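Local coordinates for type-2Ba cytolytic delta-endotoxin (Bacillus thuringiensis serovar israelensis, PDB 2RCI), which probably kills the larvae of dipteran insects by making pores in the epithelial cell membrane of the midgut, at residues Ser66-Thr71 with Ile78-Glu83; Asn108-Leu113 with Tyr180-Lys185; Leu170-Thr173 with Ser177-Tyr180; Ser87-Val92 with Ala152-Ala157; Leu38-Asn43 with Trp121-Asn126. All coordinates share one frame; numbering follows the deposited sequence.

Overall arrangement
Contacts 1 to 4 lie along one face of a mixed sheet, where helices 74-89 and 96-110 and the loop after helix 166-169 rest; contact 5 sets a surface loop against strand 122-127. Contacts 1, 2 and 3 form one cluster, centres 9 to 13 Å apart: strand 66-69 pairs with strand 177-192, and contacts 2 and 3 share Tyr180. Contact 4, about 26 Å from contact 3 between centres, uses the C-terminal end of helix 74-89, beyond the turns of contact 1. Along the chain contact 5 opens first and encloses contact 1, contacts 2, 4 and 5 interlock, and contact 3 comes last, closing on the strand of contact 2. Chain-distant parts thus join in one compact alpha/beta body.

Contact 1: Ser66-Thr71 with Ile78-Glu83; sequences SVIHQT and ISQIKE
Gln80 turns its CG to the side of its own backbone N (chi1 -75°) and then runs straight on (chi2 -176°), which carries the amide from the helix out to Ile68. Ile68 answers with CG1 likewise beside its backbone N and a second bend (chi2 -76°) that turns CD1 toward the helix. The extended glutamine passes at a slant beside the isoleucine's end, and CD1 of Ile68 lies 3.3 Å from NE2 of Gln80, a tight non-bonded meeting of a methyl with an amide nitrogen. One N-H of that amide goes to a water, which accepts from Gln80 NE2 at 3.1 Å and donates to Val67 O at 2.9 Å. This bridge spans the gap between NE2 and the carbonyl, which are too far apart to bond directly. Val67 and Ile68 both face Val182 of the neighbouring strand and form a classic beta bulge, with Val67 N and Ile68 O bonded to the backbone of that one residue. The bulge lets two successive side chains point toward helix 74-89, where Val67 also touches Ile84 and Ile68 also touches Met77. Beyond it the chain turns a corner at Gln70, whose NE2 donates to Thr71 O at 2.9 Å, nearly straight and within its own amide plane. On the helix, Ile81 packs against Phe110 of helix 96-110.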
# COMPACT_ATOMS: atom_id res chain seq x y z
N SER A 66 -4.45 13.44 -1.31
CA SER A 66 -4.43 13.40 0.14
C SER A 66 -5.72 12.77 0.67
O SER A 66 -6.82 13.02 0.14
CB SER A 66 -4.22 14.81 0.68
OG SER A 66 -2.91 15.25 0.31
N VAL A 67 -5.59 11.95 1.71
CA VAL A 67 -6.73 11.21 2.22
C VAL A 67 -6.97 11.47 3.69
O VAL A 67 -8.07 11.23 4.19
CB VAL A 67 -6.63 9.67 1.93
CG1 VAL A 67 -6.74 9.37 0.43
CG2 VAL A 67 -5.36 9.04 2.56
N ILE A 68 -5.94 11.97 4.38
CA ILE A 68 -6.08 12.42 5.77
C ILE A 68 -5.29 13.71 5.92
O ILE A 68 -4.16 13.80 5.44
CB ILE A 68 -5.42 11.43 6.78
CG1 ILE A 68 -5.93 9.98 6.62
CG2 ILE A 68 -5.52 11.97 8.23
CD1 ILE A 68 -7.34 9.72 7.20
N HIS A 69 -5.88 14.68 6.63
CA HIS A 69 -5.16 15.89 7.01
C HIS A 69 -5.79 16.51 8.23
O HIS A 69 -6.52 17.53 8.13
CB HIS A 69 -5.11 16.91 5.87
CG HIS A 69 -4.02 17.92 6.04
ND1 HIS A 69 -3.43 18.56 4.96
CD2 HIS A 69 -3.37 18.36 7.14
CE1 HIS A 69 -2.49 19.38 5.41
NE2 HIS A 69 -2.43 19.28 6.72
N GLN A 70 -5.54 15.89 9.38
CA GLN A 70 -6.15 16.32 10.63
C GLN A 70 -5.54 15.60 11.81
O GLN A 70 -4.75 14.66 11.65
CB GLN A 70 -7.64 15.96 10.62
CG GLN A 70 -7.89 14.44 10.44
CD GLN A 70 -9.37 14.08 10.53
OE1 GLN A 70 -10.06 14.00 9.51
NE2 GLN A 70 -9.85 13.86 11.76
N THR A 71 -5.94 16.05 13.00
CA THR A 71 -5.74 15.29 14.23
C THR A 71 -6.73 14.12 14.17
O THR A 71 -7.93 14.29 13.86
CB THR A 71 -5.91 16.18 15.49
OG1 THR A 71 -4.83 17.12 15.55
CG2 THR A 71 -5.91 15.31 16.77
N ILE A 78 -6.85 4.15 10.27
CA ILE A 78 -6.73 2.81 9.68
C ILE A 78 -8.07 2.35 9.09
O ILE A 78 -8.10 1.81 7.98
CB ILE A 78 -6.17 1.80 10.73
CG1 ILE A 78 -4.68 2.09 11.00
CG2 ILE A 78 -6.37 0.33 10.25
CD1 ILE A 78 -4.13 1.38 12.27
N SER A 79 -9.15 2.55 9.85
CA SER A 79 -10.52 2.21 9.39
C SER A 79 -10.90 2.98 8.12
O SER A 79 -11.47 2.40 7.18
CB SER A 79 -11.55 2.47 10.47
OG SER A 79 -11.28 1.67 11.61
N GLN A 80 -10.62 4.29 8.12
CA GLN A 80 -10.83 5.12 6.94
C GLN A 80 -10.06 4.60 5.73
O GLN A 80 -10.63 4.48 4.64
CB GLN A 80 -10.51 6.60 7.21
CG GLN A 80 -11.61 7.27 8.03
CD GLN A 80 -11.40 8.77 8.26
OE1 GLN A 80 -11.91 9.33 9.24
NE2 GLN A 80 -10.67 9.42 7.38
N ILE A 81 -8.80 4.24 5.92
CA ILE A 81 -7.96 3.78 4.78
C ILE A 81 -8.43 2.41 4.28
O ILE A 81 -8.43 2.16 3.09
CB ILE A 81 -6.47 3.85 5.14
CG1 ILE A 81 -6.06 5.33 5.19
CG2 ILE A 81 -5.61 3.04 4.15
CD1 ILE A 81 -4.73 5.61 5.84
N LYS A 82 -8.90 1.54 5.19
CA LYS A 82 -9.51 0.27 4.77
C LYS A 82 -10.68 0.52 3.82
O LYS A 82 -10.83 -0.14 2.80
CB LYS A 82 -10.02 -0.52 5.98
CG LYS A 82 -10.61 -1.91 5.63
CD LYS A 82 -11.41 -2.49 6.79
CE LYS A 82 -11.82 -3.97 6.46
NZ LYS A 82 -12.70 -4.55 7.53
N GLU A 83 -11.51 1.50 4.14
CA GLU A 83 -12.66 1.81 3.29
C GLU A 83 -12.20 2.37 1.94
O GLU A 83 -12.80 2.07 0.91
CB GLU A 83 -13.65 2.75 3.99
CG GLU A 83 -14.40 2.06 5.17
CD GLU A 83 -14.94 0.66 4.83
OE1 GLU A 83 -15.70 0.52 3.85
OE2 GLU A 83 -14.59 -0.32 5.53
O HOH W 1 -9.97 12.20 6.14

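Contact 2: Asn108-Leu113 with Tyr180-Lys185; sequences NTFTNL and YEVKMK
Phe110 presents its ring edge to the face of Tyr180 in an offset edge-to-face (T-shaped) pair, the planes at 82° and the centroids 5.7 Å apart. The nearest atoms are Phe110 CD1 and Tyr180 CE2, at 3.9 Å. Both rings leave the backbone in the same way, with CG opposite the carbonyl carbon, but Tyr180 is rotated further (chi1 -81°) than Phe110 (chi1 -61°). Next to the tyrosine on the same face of the strand, Val182 places CG1 opposite its backbone N; the other methyl, CG2, is the one that reaches Phe110 CE1, 4.1 Å away. CD1 and CE1, neighbouring atoms of the phenylalanine ring, thus meet the tyrosine ring and a valine methyl respectively. Over the centre of one phenylalanine face stands Thr109 CG2, 3.9 Å above the plane. A water links the backbone carbonyl of Phe110 to the phenol of Tyr180: it donates to Phe110 O at 2.7 Å and is hydrogen-bonded to Tyr180 OH at 2.8 Å, lying at the edge of both rings. Past the helix, Asn112 ND2 donates to Asn108 OD1 at 2.7 Å, nearly along the C=O axis. Met77, Ile81 and Ile160 close round Phe110, so the end of helix 96-110 packs on the sheet, consistent with the cyt1/cyt2 architecture of a beta-sheet between two alpha-helical layers.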
# COMPACT_ATOMS: atom_id res chain seq x y z
N ASN A 108 0.49 -1.83 10.15
CA ASN A 108 1.94 -1.76 10.12
C ASN A 108 2.52 -0.59 9.31
O ASN A 108 3.74 -0.35 9.33
CB ASN A 108 2.51 -3.12 9.66
CG ASN A 108 2.30 -4.19 10.71
OD1 ASN A 108 2.27 -3.89 11.88
ND2 ASN A 108 2.13 -5.44 10.28
N THR A 109 1.65 0.19 8.67
CA THR A 109 2.08 1.39 7.93
C THR A 109 2.31 2.53 8.94
O THR A 109 3.14 3.41 8.71
CB THR A 109 1.00 1.80 6.91
OG1 THR A 109 0.88 0.78 5.90
CG2 THR A 109 1.29 3.19 6.25
N PHE A 110 1.59 2.47 10.07
CA PHE A 110 1.55 3.56 11.06
C PHE A 110 2.09 3.16 12.43
O PHE A 110 2.45 4.04 13.25
CB PHE A 110 0.11 4.07 11.23
CG PHE A 110 -0.47 4.63 9.98
CD1 PHE A 110 0.02 5.83 9.45
CD2 PHE A 110 -1.47 3.92 9.29
CE1 PHE A 110 -0.51 6.38 8.30
CE2 PHE A 110 -2.02 4.46 8.07
CZ PHE A 110 -1.54 5.70 7.59
N THR A 111 2.10 1.85 12.72
CA THR A 111 2.49 1.33 14.04
C THR A 111 3.47 0.15 13.86
O THR A 111 3.73 -0.26 12.73
CB THR A 111 1.25 0.87 14.92
OG1 THR A 111 0.61 -0.26 14.33
CG2 THR A 111 0.22 2.03 15.14
N ASN A 112 3.98 -0.39 14.97
CA ASN A 112 5.04 -1.38 14.93
C ASN A 112 6.19 -0.89 14.03
O ASN A 112 6.76 -1.69 13.30
CB ASN A 112 4.52 -2.71 14.39
CG ASN A 112 3.45 -3.32 15.25
OD1 ASN A 112 3.60 -3.41 16.47
ND2 ASN A 112 2.35 -3.76 14.61
N LEU A 113 6.48 0.41 14.07
CA LEU A 113 7.49 0.98 13.18
C LEU A 113 8.90 0.64 13.67
O LEU A 113 9.82 0.53 12.86
CB LEU A 113 7.32 2.50 13.02
CG LEU A 113 6.03 2.95 12.31
CD1 LEU A 113 5.99 4.49 12.24
CD2 LEU A 113 6.02 2.33 10.92
N TYR A 180 -1.94 14.02 11.41
CA TYR A 180 -1.48 13.30 10.22
C TYR A 180 -1.83 13.99 8.95
O TYR A 180 -2.98 14.46 8.76
CB TYR A 180 -2.06 11.87 10.14
CG TYR A 180 -1.32 10.87 10.98
CD1 TYR A 180 -1.73 10.57 12.30
CD2 TYR A 180 -0.20 10.21 10.49
CE1 TYR A 180 -1.02 9.64 13.08
CE2 TYR A 180 0.50 9.28 11.24
CZ TYR A 180 0.08 9.01 12.54
OH TYR A 180 0.78 8.07 13.25
N GLU A 181 -0.85 14.00 8.05
CA GLU A 181 -1.06 14.34 6.67
C GLU A 181 -0.65 13.12 5.83
O GLU A 181 0.52 12.74 5.81
CB GLU A 181 -0.23 15.55 6.31
CG GLU A 181 -0.62 16.10 4.97
CD GLU A 181 0.25 17.25 4.53
OE1 GLU A 181 0.85 17.94 5.41
OE2 GLU A 181 0.33 17.45 3.30
N VAL A 182 -1.60 12.49 5.16
CA VAL A 182 -1.34 11.26 4.42
C VAL A 182 -1.80 11.41 2.97
O VAL A 182 -3.00 11.69 2.72
CB VAL A 182 -2.10 10.06 5.08
CG1 VAL A 182 -1.91 8.77 4.23
CG2 VAL A 182 -1.62 9.87 6.50
N LYS A 183 -0.86 11.27 2.04
CA LYS A 183 -1.14 11.26 0.59
C LYS A 183 -1.06 9.81 0.14
O LYS A 183 -0.16 9.08 0.53
CB LYS A 183 -0.14 12.11 -0.22
CG LYS A 183 -0.67 12.31 -1.64
CD LYS A 183 0.20 13.15 -2.59
CE LYS A 183 -0.58 13.31 -3.91
NZ LYS A 183 -0.15 14.47 -4.74
N MET A 184 -2.04 9.39 -0.65
CA MET A 184 -2.12 8.03 -1.11
C MET A 184 -2.08 7.99 -2.62
O MET A 184 -2.80 8.74 -3.28
CB MET A 184 -3.45 7.45 -0.66
CG MET A 184 -3.61 5.98 -0.88
SD MET A 184 -5.09 5.51 0.02
CE MET A 184 -5.21 3.78 -0.44
N LYS A 185 -1.27 7.09 -3.16
CA LYS A 185 -1.23 6.81 -4.59
C LYS A 185 -1.40 5.30 -4.73
O LYS A 185 -0.62 4.52 -4.18
CB LYS A 185 0.11 7.22 -5.19
CG LYS A 185 0.36 8.72 -5.18
CD LYS A 185 1.82 9.03 -5.49
CE LYS A 185 2.02 10.51 -5.78
NZ LYS A 185 3.47 10.76 -5.97
O HOH W 2 2.72 6.50 12.06

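Contact 3: Leu170-Thr173 with Ser177-Tyr180; sequences LFIT and SARY
Ile172 and Tyr180 approach from opposite directions, the aliphatic branch reaching out of the loop and the phenol reaching out of the strand. They meet at their ends, Ile172 CD1 lying 3.7 Å from Tyr180 OH. The methyl stands well off the continuation of the phenol C-O bond and also above the plane of the tyrosine ring, so it leans to one side of the hydroxyl. Ile172 extends this far because CG1 lies opposite its backbone N (chi1 -157°) and the chain continues straight to CD1; the price is that CG2 takes the crowded position between backbone N and carbonyl carbon. The same CD1 also reaches the methyl of Ala178, more loosely, at 4.4 Å from CB. Ala178 and Tyr180 are two residues apart on one face of the strand, and Ala178 CB in turn lies 3.9 Å from Tyr180 CE1. One isoleucine methyl therefore bridges a small methyl and a hydroxyl that belong to the same strand. The turn between the segments has its own polar fastenings: Thr173 N bonds to the carboxylate of Asp176, and Thr173 OG1 to Lys175 N, as in an ST turn. The contact sits at the beginning of strand 177-192, where the chain comes in from helix 166-169; strand 71-73 borders the strand through Ile72, and strand 150-162 supports Ala178 and Tyr180 through Val162.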
# COMPACT_ATOMS: atom_id res chain seq x y z
N LEU A 170 8.18 5.69 16.76
CA LEU A 170 8.60 4.29 16.68
C LEU A 170 7.79 3.40 17.63
O LEU A 170 7.76 2.17 17.49
CB LEU A 170 10.11 4.16 16.98
CG LEU A 170 11.07 4.67 15.89
CD1 LEU A 170 12.53 4.39 16.32
CD2 LEU A 170 10.79 4.04 14.52
N PHE A 171 7.12 4.05 18.57
CA PHE A 171 6.29 3.33 19.55
C PHE A 171 4.81 3.74 19.58
O PHE A 171 4.06 3.34 20.50
CB PHE A 171 6.93 3.46 20.93
CG PHE A 171 8.23 2.72 21.04
CD1 PHE A 171 8.24 1.38 21.41
CD2 PHE A 171 9.43 3.33 20.68
CE1 PHE A 171 9.45 0.66 21.46
CE2 PHE A 171 10.65 2.62 20.74
CZ PHE A 171 10.65 1.29 21.13
N ILE A 172 4.39 4.53 18.60
CA ILE A 172 3.00 4.97 18.54
C ILE A 172 2.07 3.75 18.33
O ILE A 172 2.44 2.77 17.68
CB ILE A 172 2.77 6.05 17.45
CG1 ILE A 172 1.51 6.88 17.78
CG2 ILE A 172 2.70 5.45 16.06
CD1 ILE A 172 1.36 8.20 16.92
N THR A 173 0.89 3.82 18.94
CA THR A 173 -0.07 2.70 18.91
C THR A 173 -1.37 3.09 18.21
O THR A 173 -1.61 4.27 17.91
CB THR A 173 -0.43 2.15 20.35
OG1 THR A 173 -1.32 3.06 21.01
CG2 THR A 173 0.86 1.93 21.21
N SER A 177 -3.31 9.42 19.19
CA SER A 177 -3.74 10.40 18.21
C SER A 177 -2.57 11.33 17.89
O SER A 177 -1.71 11.59 18.74
CB SER A 177 -4.92 11.24 18.73
OG SER A 177 -6.09 10.45 18.97
N ALA A 178 -2.57 11.84 16.67
CA ALA A 178 -1.59 12.81 16.26
C ALA A 178 -2.12 13.51 15.03
O ALA A 178 -3.17 13.12 14.47
CB ALA A 178 -0.23 12.15 15.96
N ARG A 179 -1.40 14.53 14.59
CA ARG A 179 -1.83 15.29 13.44
C ARG A 179 -1.12 14.66 12.24
O ARG A 179 0.12 14.71 12.14
CB ARG A 179 -1.50 16.78 13.57
CG ARG A 179 -2.03 17.58 12.40
CD ARG A 179 -1.90 19.09 12.62
NE ARG A 179 -2.15 19.76 11.36
CZ ARG A 179 -3.35 20.09 10.91
NH1 ARG A 179 -4.44 19.84 11.64
NH2 ARG A 179 -3.46 20.69 9.73
N TYR A 180 -1.94 14.02 11.41
CA TYR A 180 -1.48 13.30 10.22
C TYR A 180 -1.83 13.99 8.95
O TYR A 180 -2.98 14.46 8.76
CB TYR A 180 -2.06 11.87 10.14
CG TYR A 180 -1.32 10.87 10.98
CD1 TYR A 180 -1.73 10.57 12.30
CD2 TYR A 180 -0.20 10.21 10.49
CE1 TYR A 180 -1.02 9.64 13.08
CE2 TYR A 180 0.50 9.28 11.24
CZ TYR A 180 0.08 9.01 12.54
OH TYR A 180 0.78 8.07 13.25

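Contact 4: Ser87-Val92 with Ala152-Ala157; sequences SVLGLV and AILPIA
Leu89 and Leu154 make an apolar contact at about a right angle: CD2 of Leu154 touches both CG and CD2 of Leu89, each at 3.8 Å. Leu89 has an unusual first torsion, chi1 -102°, away from any staggered position, and this rotation brings its branch toward the strand. Leu154 extends with CG opposite its backbone N (chi1 174°), and its second methyl, CD1, lies a looser 4.4 Å from Val88 CG1. Further along, Leu91 lays CD1 on the methyl of Ala152, 3.6 Å from CB, a tighter fit than the other two. Gly90, with positive phi, is the first residue to leave the helix, and beyond it Leu91 comes back to the strand.

Hydrogen bonding comes from elsewhere in the sheet: Thr188 OG1 bonds to Val88 O and Thr60 OG1 to Leu89 O, so two strand hydroxyls satisfy carbonyls at the end of helix 74-89. On the other face of strand 150-162, Ile153 and Pro155 touch helix 21-31. Apolar packing on both faces of strand 150-162 is consistent with the fold of this toxin, a beta-sheet surrounded by two alpha-helical layers.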
# COMPACT_ATOMS: atom_id res chain seq x y z
N SER A 87 -12.81 0.77 -1.93
CA SER A 87 -13.20 1.51 -3.13
C SER A 87 -12.22 1.32 -4.29
O SER A 87 -12.64 1.05 -5.43
CB SER A 87 -13.41 3.00 -2.81
OG SER A 87 -13.83 3.70 -3.98
N VAL A 88 -10.93 1.41 -4.00
CA VAL A 88 -9.90 1.41 -5.05
C VAL A 88 -9.77 0.04 -5.71
O VAL A 88 -9.36 -0.07 -6.86
CB VAL A 88 -8.54 1.93 -4.53
CG1 VAL A 88 -7.50 1.91 -5.62
CG2 VAL A 88 -8.67 3.39 -4.03
N LEU A 89 -10.11 -1.01 -4.96
CA LEU A 89 -10.01 -2.38 -5.44
C LEU A 89 -10.89 -2.61 -6.66
O LEU A 89 -10.50 -3.34 -7.58
CB LEU A 89 -10.42 -3.35 -4.33
CG LEU A 89 -9.27 -4.03 -3.59
CD1 LEU A 89 -9.84 -4.74 -2.34
CD2 LEU A 89 -8.49 -5.03 -4.49
N GLY A 90 -12.07 -1.97 -6.66
CA GLY A 90 -13.06 -2.12 -7.75
C GLY A 90 -13.49 -3.56 -8.02
O GLY A 90 -13.94 -3.88 -9.12
N LEU A 91 -13.31 -4.41 -7.01
CA LEU A 91 -13.70 -5.82 -6.99
C LEU A 91 -14.21 -5.99 -5.57
O LEU A 91 -13.67 -5.38 -4.66
CB LEU A 91 -12.49 -6.74 -7.15
CG LEU A 91 -11.67 -6.63 -8.43
CD1 LEU A 91 -10.31 -7.26 -8.20
CD2 LEU A 91 -12.42 -7.31 -9.53
N VAL A 92 -15.21 -6.84 -5.39
CA VAL A 92 -15.70 -7.19 -4.04
C VAL A 92 -15.07 -8.52 -3.59
O VAL A 92 -15.36 -9.59 -4.17
CB VAL A 92 -17.22 -7.30 -4.02
CG1 VAL A 92 -17.74 -7.90 -2.69
CG2 VAL A 92 -17.85 -5.92 -4.29
N ALA A 152 -5.59 -9.80 -9.23
CA ALA A 152 -5.57 -8.36 -9.02
C ALA A 152 -4.24 -7.98 -8.33
O ALA A 152 -3.78 -8.66 -7.41
CB ALA A 152 -6.78 -7.92 -8.19
N ILE A 153 -3.64 -6.91 -8.81
CA ILE A 153 -2.41 -6.37 -8.25
C ILE A 153 -2.71 -4.94 -7.80
O ILE A 153 -3.23 -4.10 -8.58
CB ILE A 153 -1.30 -6.33 -9.33
CG1 ILE A 153 -1.05 -7.73 -9.93
CG2 ILE A 153 -0.00 -5.77 -8.76
CD1 ILE A 153 -0.59 -8.82 -8.92
N LEU A 154 -2.42 -4.66 -6.54
CA LEU A 154 -2.72 -3.37 -5.92
C LEU A 154 -1.45 -2.80 -5.24
O LEU A 154 -1.18 -3.11 -4.07
CB LEU A 154 -3.87 -3.55 -4.92
CG LEU A 154 -4.31 -2.37 -4.02
CD1 LEU A 154 -4.34 -1.03 -4.75
CD2 LEU A 154 -5.72 -2.71 -3.44
N PRO A 155 -0.64 -2.03 -6.00
CA PRO A 155 0.46 -1.26 -5.41
C PRO A 155 -0.13 -0.07 -4.67
O PRO A 155 -1.01 0.60 -5.21
CB PRO A 155 1.24 -0.76 -6.64
CG PRO A 155 0.78 -1.62 -7.76
CD PRO A 155 -0.65 -1.89 -7.47
N ILE A 156 0.34 0.15 -3.45
CA ILE A 156 -0.10 1.31 -2.66
C ILE A 156 1.11 2.03 -2.11
O ILE A 156 1.96 1.39 -1.48
CB ILE A 156 -0.96 0.91 -1.46
CG1 ILE A 156 -2.17 0.07 -1.87
CG2 ILE A 156 -1.39 2.18 -0.66
CD1 ILE A 156 -2.93 -0.51 -0.71
N ALA A 157 1.22 3.35 -2.34
CA ALA A 157 2.25 4.16 -1.67
C ALA A 157 1.64 5.26 -0.80
O ALA A 157 0.70 5.95 -1.24
CB ALA A 157 3.22 4.77 -2.68

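Contact 5: Leu38-Asn43 with Trp121-Asn126; sequences LTLNFN and WIVWRN
Val123 meets the loop with both of its methyls. CG1, opposite the backbone N (chi1 -177°), comes up to the carbonyl of Thr39, 3.7 Å from its O, while CG2, turned to the side of the backbone N, rests on Leu40 CB at 3.9 Å. The valine thus fits across the peptide link between Thr39 and Leu40, touching the backbone on one side and the root of a side chain on the other. No direct hydrogen bond joins the segments. In the next shell, Leu40 has a left-handed backbone conformation (phi 64°), and the bend this makes is fastened by an ST turn: Asn41 N donates to Thr39 OG1 at 3.0 Å and a nearly straight 165°. Asn41 OD1 receives a weak bond from Phe42 N at 2.9 Å, and its ND2 is held by the carboxylate of Glu159. Upstream, one carboxylate oxygen of Asp36 accepts from Leu38 N and Thr39 N. Downstream, Phe42 packs on Pro155 and Ala157 of strand 150-162, and Asn43 is the N-cap of helix 44-53, its OD1 bonded to Lys46 N. The strand side is positioned by pairing with strand 132-142, where Val123 bonds to Phe135. What results is a surface loop between helices 21-31 and 44-53, tied by an ST turn and an N-cap, resting on strand 122-127 of the mixed sheet.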
# COMPACT_ATOMS: atom_id res chain seq x y z
N LEU A 38 15.88 7.66 -6.88
CA LEU A 38 16.54 8.51 -5.90
C LEU A 38 15.75 8.74 -4.62
O LEU A 38 16.30 8.58 -3.53
CB LEU A 38 16.92 9.86 -6.52
CG LEU A 38 17.96 9.80 -7.65
CD1 LEU A 38 18.22 11.21 -8.18
CD2 LEU A 38 19.26 9.15 -7.17
N THR A 39 14.50 9.16 -4.76
CA THR A 39 13.64 9.44 -3.59
C THR A 39 13.05 8.15 -3.06
O THR A 39 12.66 8.08 -1.88
CB THR A 39 12.46 10.34 -3.97
OG1 THR A 39 11.64 9.65 -4.92
CG2 THR A 39 12.94 11.68 -4.56
N LEU A 40 12.98 7.16 -3.95
CA LEU A 40 12.30 5.88 -3.69
C LEU A 40 10.82 6.06 -3.47
O LEU A 40 10.16 5.19 -2.90
CB LEU A 40 12.93 5.15 -2.50
CG LEU A 40 14.43 4.88 -2.67
CD1 LEU A 40 14.98 4.30 -1.39
CD2 LEU A 40 14.64 3.94 -3.85
N ASN A 41 10.29 7.20 -3.92
CA ASN A 41 8.85 7.38 -3.93
C ASN A 41 8.24 6.51 -5.05
O ASN A 41 8.96 6.01 -5.92
CB ASN A 41 8.48 8.86 -4.12
CG ASN A 41 7.07 9.22 -3.60
OD1 ASN A 41 6.37 8.41 -2.98
ND2 ASN A 41 6.66 10.46 -3.85
N PHE A 42 6.93 6.34 -4.98
CA PHE A 42 6.14 5.65 -6.00
C PHE A 42 5.66 6.70 -6.98
O PHE A 42 5.14 7.76 -6.59
CB PHE A 42 4.97 4.97 -5.28
CG PHE A 42 4.03 4.21 -6.18
CD1 PHE A 42 4.33 2.94 -6.63
CD2 PHE A 42 2.80 4.77 -6.53
CE1 PHE A 42 3.42 2.22 -7.45
CE2 PHE A 42 1.91 4.08 -7.35
CZ PHE A 42 2.23 2.80 -7.79
N ASN A 43 5.88 6.44 -8.27
CA ASN A 43 5.46 7.35 -9.32
C ASN A 43 4.15 6.85 -9.94
O ASN A 43 4.12 5.82 -10.65
CB ASN A 43 6.59 7.51 -10.35
CG ASN A 43 6.32 8.62 -11.36
OD1 ASN A 43 5.35 8.60 -12.08
ND2 ASN A 43 7.22 9.59 -11.42
N TRP A 121 10.99 -1.04 2.44
CA TRP A 121 9.68 -0.48 2.10
C TRP A 121 9.31 0.79 2.85
O TRP A 121 8.27 1.38 2.57
CB TRP A 121 8.57 -1.51 2.29
CG TRP A 121 8.47 -2.10 3.65
CD1 TRP A 121 7.85 -1.55 4.74
CD2 TRP A 121 8.97 -3.38 4.07
NE1 TRP A 121 7.94 -2.41 5.81
CE2 TRP A 121 8.63 -3.53 5.43
CE3 TRP A 121 9.67 -4.40 3.43
CZ2 TRP A 121 8.96 -4.68 6.17
CZ3 TRP A 121 10.02 -5.54 4.16
CH2 TRP A 121 9.65 -5.67 5.52
N ILE A 122 10.13 1.20 3.82
CA ILE A 122 9.90 2.48 4.51
C ILE A 122 11.08 3.40 4.20
O ILE A 122 12.22 2.95 4.21
CB ILE A 122 9.72 2.29 6.04
CG1 ILE A 122 9.27 3.60 6.70
CG2 ILE A 122 11.01 1.75 6.67
CD1 ILE A 122 8.54 3.39 8.08
N VAL A 123 10.79 4.67 3.94
CA VAL A 123 11.84 5.62 3.56
C VAL A 123 11.71 6.83 4.47
O VAL A 123 10.75 7.60 4.37
CB VAL A 123 11.71 6.07 2.07
CG1 VAL A 123 12.85 7.01 1.67
CG2 VAL A 123 11.64 4.89 1.13
N TRP A 124 12.65 7.00 5.39
CA TRP A 124 12.58 8.16 6.28
C TRP A 124 13.00 9.41 5.51
O TRP A 124 13.95 9.35 4.73
CB TRP A 124 13.44 7.95 7.54
CG TRP A 124 12.99 6.74 8.35
CD1 TRP A 124 13.59 5.52 8.44
CD2 TRP A 124 11.77 6.65 9.13
NE1 TRP A 124 12.84 4.67 9.24
CE2 TRP A 124 11.72 5.34 9.67
CE3 TRP A 124 10.73 7.54 9.41
CZ2 TRP A 124 10.67 4.91 10.51
CZ3 TRP A 124 9.66 7.11 10.24
CH2 TRP A 124 9.66 5.80 10.77
N ARG A 125 12.28 10.52 5.71
CA ARG A 125 12.56 11.80 5.04
C ARG A 125 12.88 12.85 6.13
O ARG A 125 13.95 12.79 6.73
CB ARG A 125 11.37 12.24 4.18
CG ARG A 125 10.96 11.25 3.08
CD ARG A 125 10.47 11.96 1.82
NE ARG A 125 9.31 12.84 2.05
N ASN A 126 11.95 13.75 6.43
CA ASN A 126 12.16 14.74 7.52
C ASN A 126 12.11 14.09 8.91
O ASN A 126 11.23 13.27 9.20
CB ASN A 126 11.17 15.91 7.44
CG ASN A 126 11.54 17.08 8.37
OD1 ASN A 126 12.74 17.39 8.59
ND2 ASN A 126 10.52 17.75 8.88